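PDB 5N0L: GTP-sensing transcriptional pleiotropic repressor CodY from Clostridioides difficile, which binds isoleucine in its GAF domain and probably represses many genes in response to isoleucine and GTP levels. Local coordinates for residues L36-A49 and R126-F139. Numbering follows the deposited sequence. Where two conformers were deposited one is given.
With ILE (isoleucine), chain G.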
# COMPACT_ATOMS: atom_id res chain seq x y z
N LEU A 36 20.58 10.38 -14.42
CA LEU A 36 20.63 10.22 -15.91
C LEU A 36 21.20 11.40 -16.60
O LEU A 36 21.98 11.29 -17.58
CB LEU A 36 19.22 10.06 -16.50
CG LEU A 36 18.60 8.79 -16.36
CD1 LEU A 36 17.11 8.69 -16.62
CD2 LEU A 36 19.34 7.73 -17.29
N GLY A 37 20.77 12.65 -16.23
CA GLY A 37 21.25 13.84 -17.04
C GLY A 37 22.79 14.04 -16.68
O GLY A 37 23.56 14.57 -17.49
N ASP A 38 23.25 13.58 -15.52
CA ASP A 38 24.68 13.64 -15.15
C ASP A 38 25.41 12.59 -16.00
O ASP A 38 26.39 12.97 -16.68
CB ASP A 38 24.87 13.31 -13.69
CG ASP A 38 26.30 13.22 -13.29
OD1 ASP A 38 27.05 14.19 -13.42
OD2 ASP A 38 26.72 12.17 -12.82
N VAL A 39 24.95 11.35 -16.03
CA VAL A 39 25.82 10.24 -16.71
C VAL A 39 25.73 10.57 -18.20
O VAL A 39 26.77 10.41 -18.76
CB VAL A 39 25.53 8.77 -16.23
CG1 VAL A 39 25.68 8.56 -14.73
CG2 VAL A 39 24.23 8.25 -16.76
N LEU A 40 24.56 11.04 -18.86
CA LEU A 40 24.44 11.26 -20.18
C LEU A 40 24.64 12.67 -20.63
O LEU A 40 24.46 12.89 -21.83
CB LEU A 40 23.13 10.68 -20.65
CG LEU A 40 22.77 9.28 -20.22
CD1 LEU A 40 21.44 8.81 -20.74
CD2 LEU A 40 23.89 8.33 -20.90
N SER A 41 25.00 13.63 -19.70
CA SER A 41 25.21 15.06 -20.04
C SER A 41 24.04 15.53 -20.85
O SER A 41 24.23 16.12 -21.92
CB SER A 41 26.53 15.24 -20.83
OG SER A 41 27.54 14.84 -19.94
N SER A 42 22.81 15.28 -20.35
CA SER A 42 21.66 15.49 -21.20
C SER A 42 20.54 16.27 -20.44
O SER A 42 20.49 16.15 -19.26
CB SER A 42 21.04 14.18 -21.61
OG SER A 42 21.91 13.48 -22.55
N ASN A 43 19.69 16.91 -21.20
CA ASN A 43 18.29 17.25 -20.63
C ASN A 43 17.52 15.97 -20.57
O ASN A 43 17.48 15.26 -21.56
CB ASN A 43 17.61 18.24 -21.59
CG ASN A 43 18.15 19.66 -21.47
OD1 ASN A 43 19.04 19.96 -20.63
ND2 ASN A 43 17.54 20.61 -22.28
N VAL A 44 16.86 15.69 -19.46
CA VAL A 44 16.07 14.53 -19.23
C VAL A 44 14.64 14.98 -18.75
O VAL A 44 14.55 15.71 -17.74
CB VAL A 44 16.67 13.74 -18.10
CG1 VAL A 44 15.99 12.47 -17.79
CG2 VAL A 44 18.20 13.44 -18.47
N TYR A 45 13.69 14.46 -19.43
CA TYR A 45 12.26 14.62 -19.03
C TYR A 45 11.58 13.31 -18.82
O TYR A 45 11.62 12.41 -19.71
CB TYR A 45 11.59 15.36 -20.12
CG TYR A 45 12.18 16.60 -20.64
CD1 TYR A 45 13.18 16.59 -21.69
CD2 TYR A 45 11.80 17.86 -20.22
CE1 TYR A 45 13.70 17.67 -22.22
CE2 TYR A 45 12.32 19.00 -20.76
CZ TYR A 45 13.25 18.97 -21.77
OH TYR A 45 13.79 20.10 -22.34
N VAL A 46 11.00 13.11 -17.61
CA VAL A 46 10.18 11.96 -17.34
C VAL A 46 8.74 12.50 -17.43
O VAL A 46 8.42 13.31 -16.58
CB VAL A 46 10.47 11.44 -15.98
CG1 VAL A 46 9.60 10.31 -15.63
CG2 VAL A 46 11.96 10.95 -15.89
N VAL A 47 7.98 12.01 -18.38
CA VAL A 47 6.72 12.63 -18.73
C VAL A 47 5.61 11.58 -18.66
O VAL A 47 5.66 10.52 -19.31
CB VAL A 47 6.78 13.18 -20.19
CG1 VAL A 47 5.45 13.95 -20.45
CG2 VAL A 47 7.91 14.15 -20.40
N SER A 48 4.51 11.83 -17.88
CA SER A 48 3.44 10.89 -17.82
C SER A 48 2.72 10.82 -19.20
O SER A 48 2.91 11.70 -20.07
CB SER A 48 2.40 11.32 -16.71
OG SER A 48 1.72 12.44 -17.24
N ALA A 49 1.88 9.79 -19.39
CA ALA A 49 1.16 9.60 -20.67
C ALA A 49 0.30 10.85 -20.97
O ALA A 49 0.14 11.28 -22.11
CB ALA A 49 0.38 8.30 -20.71
N ARG A 126 1.18 1.80 -21.63
CA ARG A 126 2.05 2.95 -21.88
C ARG A 126 1.68 4.04 -20.78
O ARG A 126 0.62 4.65 -20.84
CB ARG A 126 1.79 3.49 -23.24
CG ARG A 126 2.49 4.79 -23.65
CD ARG A 126 4.04 4.61 -23.66
NE ARG A 126 4.79 5.73 -24.12
CZ ARG A 126 4.96 6.06 -25.42
NH1 ARG A 126 4.48 5.33 -26.39
NH2 ARG A 126 5.69 7.10 -25.74
N LEU A 127 2.59 4.18 -19.83
CA LEU A 127 2.46 5.07 -18.68
C LEU A 127 3.07 6.41 -18.82
O LEU A 127 2.77 7.33 -18.07
CB LEU A 127 2.98 4.37 -17.44
CG LEU A 127 2.29 3.09 -17.03
CD1 LEU A 127 2.97 2.43 -15.82
CD2 LEU A 127 0.82 3.30 -16.79
N GLY A 128 4.02 6.55 -19.76
CA GLY A 128 4.69 7.80 -19.93
C GLY A 128 5.87 7.64 -20.94
O GLY A 128 5.88 6.64 -21.71
N THR A 129 6.74 8.62 -20.92
CA THR A 129 7.87 8.73 -21.87
C THR A 129 9.05 9.34 -21.21
O THR A 129 8.98 10.23 -20.41
CB THR A 129 7.42 9.58 -23.11
OG1 THR A 129 6.19 9.09 -23.66
CG2 THR A 129 8.42 9.54 -24.27
N LEU A 130 10.25 8.78 -21.52
CA LEU A 130 11.48 9.32 -21.08
C LEU A 130 12.09 9.97 -22.34
O LEU A 130 12.21 9.33 -23.39
CB LEU A 130 12.38 8.21 -20.50
CG LEU A 130 13.74 8.64 -20.11
CD1 LEU A 130 13.90 9.48 -18.87
CD2 LEU A 130 14.63 7.36 -19.85
N VAL A 131 12.46 11.23 -22.24
CA VAL A 131 13.04 12.04 -23.30
C VAL A 131 14.39 12.56 -22.87
O VAL A 131 14.62 13.07 -21.75
CB VAL A 131 12.13 13.24 -23.70
CG1 VAL A 131 12.77 14.00 -24.83
CG2 VAL A 131 10.78 12.76 -24.13
N LEU A 132 15.43 12.26 -23.71
CA LEU A 132 16.78 12.59 -23.38
C LEU A 132 17.35 13.33 -24.56
O LEU A 132 17.07 12.97 -25.70
CB LEU A 132 17.64 11.33 -23.15
CG LEU A 132 17.09 10.44 -22.06
CD1 LEU A 132 16.89 9.08 -22.62
CD2 LEU A 132 17.94 10.34 -20.84
N SER A 133 18.04 14.43 -24.28
CA SER A 133 18.50 15.30 -25.35
C SER A 133 19.79 16.01 -25.06
O SER A 133 20.02 16.42 -23.96
CB SER A 133 17.43 16.29 -25.70
OG SER A 133 17.75 17.13 -26.79
N ARG A 134 20.73 16.05 -26.05
CA ARG A 134 22.01 16.66 -25.83
C ARG A 134 22.64 17.10 -27.17
O ARG A 134 22.23 16.68 -28.27
CB ARG A 134 22.94 15.73 -25.03
CG ARG A 134 23.41 14.55 -25.94
CD ARG A 134 24.15 13.61 -25.07
NE ARG A 134 24.76 12.46 -25.83
CZ ARG A 134 25.24 11.38 -25.24
NH1 ARG A 134 25.27 11.24 -23.93
NH2 ARG A 134 25.86 10.40 -26.03
N TYR A 135 23.58 17.98 -27.06
CA TYR A 135 24.32 18.51 -28.21
C TYR A 135 25.51 17.51 -28.44
O TYR A 135 25.88 16.75 -27.58
CB TYR A 135 24.95 19.85 -27.94
CG TYR A 135 23.84 21.02 -27.86
CD1 TYR A 135 23.39 21.56 -29.01
CD2 TYR A 135 23.35 21.40 -26.67
CE1 TYR A 135 22.39 22.52 -29.05
CE2 TYR A 135 22.38 22.40 -26.66
CZ TYR A 135 21.89 22.91 -27.83
OH TYR A 135 20.89 23.89 -27.83
N SER A 136 25.97 17.63 -29.66
CA SER A 136 27.40 17.18 -30.06
C SER A 136 27.52 15.66 -30.26
O SER A 136 28.08 15.24 -31.28
CB SER A 136 28.44 17.73 -29.09
OG SER A 136 29.83 17.57 -29.51
N ASN A 137 27.13 14.86 -29.32
CA ASN A 137 27.25 13.38 -29.34
C ASN A 137 25.98 12.63 -29.52
O ASN A 137 25.09 12.63 -28.65
CB ASN A 137 28.02 12.90 -28.09
CG ASN A 137 29.51 13.40 -28.09
OD1 ASN A 137 30.30 13.10 -29.04
ND2 ASN A 137 29.90 14.13 -27.02
N SER A 138 25.92 11.77 -30.54
CA SER A 138 24.88 10.83 -30.63
C SER A 138 24.91 9.82 -29.48
O SER A 138 25.96 9.61 -28.81
CB SER A 138 24.99 10.10 -31.96
OG SER A 138 26.33 9.57 -32.02
N PHE A 139 23.76 9.23 -29.17
CA PHE A 139 23.63 8.19 -28.17
C PHE A 139 24.08 6.89 -28.80
O PHE A 139 23.85 6.66 -29.96
CB PHE A 139 22.20 8.11 -27.72
CG PHE A 139 21.77 9.38 -26.95
CD1 PHE A 139 22.11 9.51 -25.68
CD2 PHE A 139 21.08 10.40 -27.57
CE1 PHE A 139 21.72 10.64 -24.89
CE2 PHE A 139 20.69 11.54 -26.79
CZ PHE A 139 21.03 11.64 -25.48
N ILE G . 13.39 21.24 -26.19
CA ILE G . 13.85 19.91 -25.67
C ILE G . 15.30 19.99 -25.28
O ILE G . 16.11 20.45 -26.09
CB ILE G . 13.61 18.84 -26.71
CG1 ILE G . 12.10 18.67 -26.92
CG2 ILE G . 14.10 17.51 -26.22
CD1 ILE G . 11.37 17.90 -25.83
OXT ILE G . 15.59 19.69 -24.14
O HOH W 1 4.42 10.36 -22.21
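Tyr-45 and Val-131 form one rung of the antiparallel ladder between strands 43-48 and 125-134, neighbours in the central sheet of the GAF domain. Tyr-45 N to Val-131 O and Val-131 N to Tyr-45 O are both 2.9 Å; the pairs Asn-43 with Ser-133 and Val-47 with Thr-129 are likewise doubly hydrogen-bonded. Toward the Ser-48 end of the pairing, a classic beta bulge at Leu-127 and Gly-128, opposite Ile-120 of strand 114-122, brings the glycine CA within 3.0 Å of Val-47 O, an approach suited to a residue without a side chain.

Asn-43, Tyr-45, Val-131 and Ser-133 turn to the ligand face. Asn-43 ND2 donates almost straight (176°) to OXT of the bound isoleucine at 2.8 Å. This OXT lies in the plane of the Tyr-45 ring, at its edge, where OH donates a second bond (2.6 Å). Small Ser-133 lets its CB rest against the ligand's CG2 branch; its OG bonds Thr-115.

The other face is aliphatic, as suits its cover by helices 30-40 and 141-158. Leu-130 CD1 packs against Val-44 CG1 and Val-46 CG2 and meets Leu-36 CD1 tip to tip, while Leu-132 CD2 touches both Leu-40 CD1 and Val-44 CG2.

Where helix 30-40 ends in a Schellman motif at Ser-41, Arg-134 ties it to the loop after its own strand. With CG between backbone N and carbonyl carbon (chi1 72°), the chain runs extended to NE, carrying the flat guanidinium to Leu-40. NE and NH2 bond Asn-137 O and Ser-138 O, and Phe-139 CE1 lies over one guanidinium face, offset toward its rim. Leu-40 O accepts Arg-134 NH1 at 2.8 Å and Ser-42 OG at 2.7 Å, from opposite faces of its carbonyl plane.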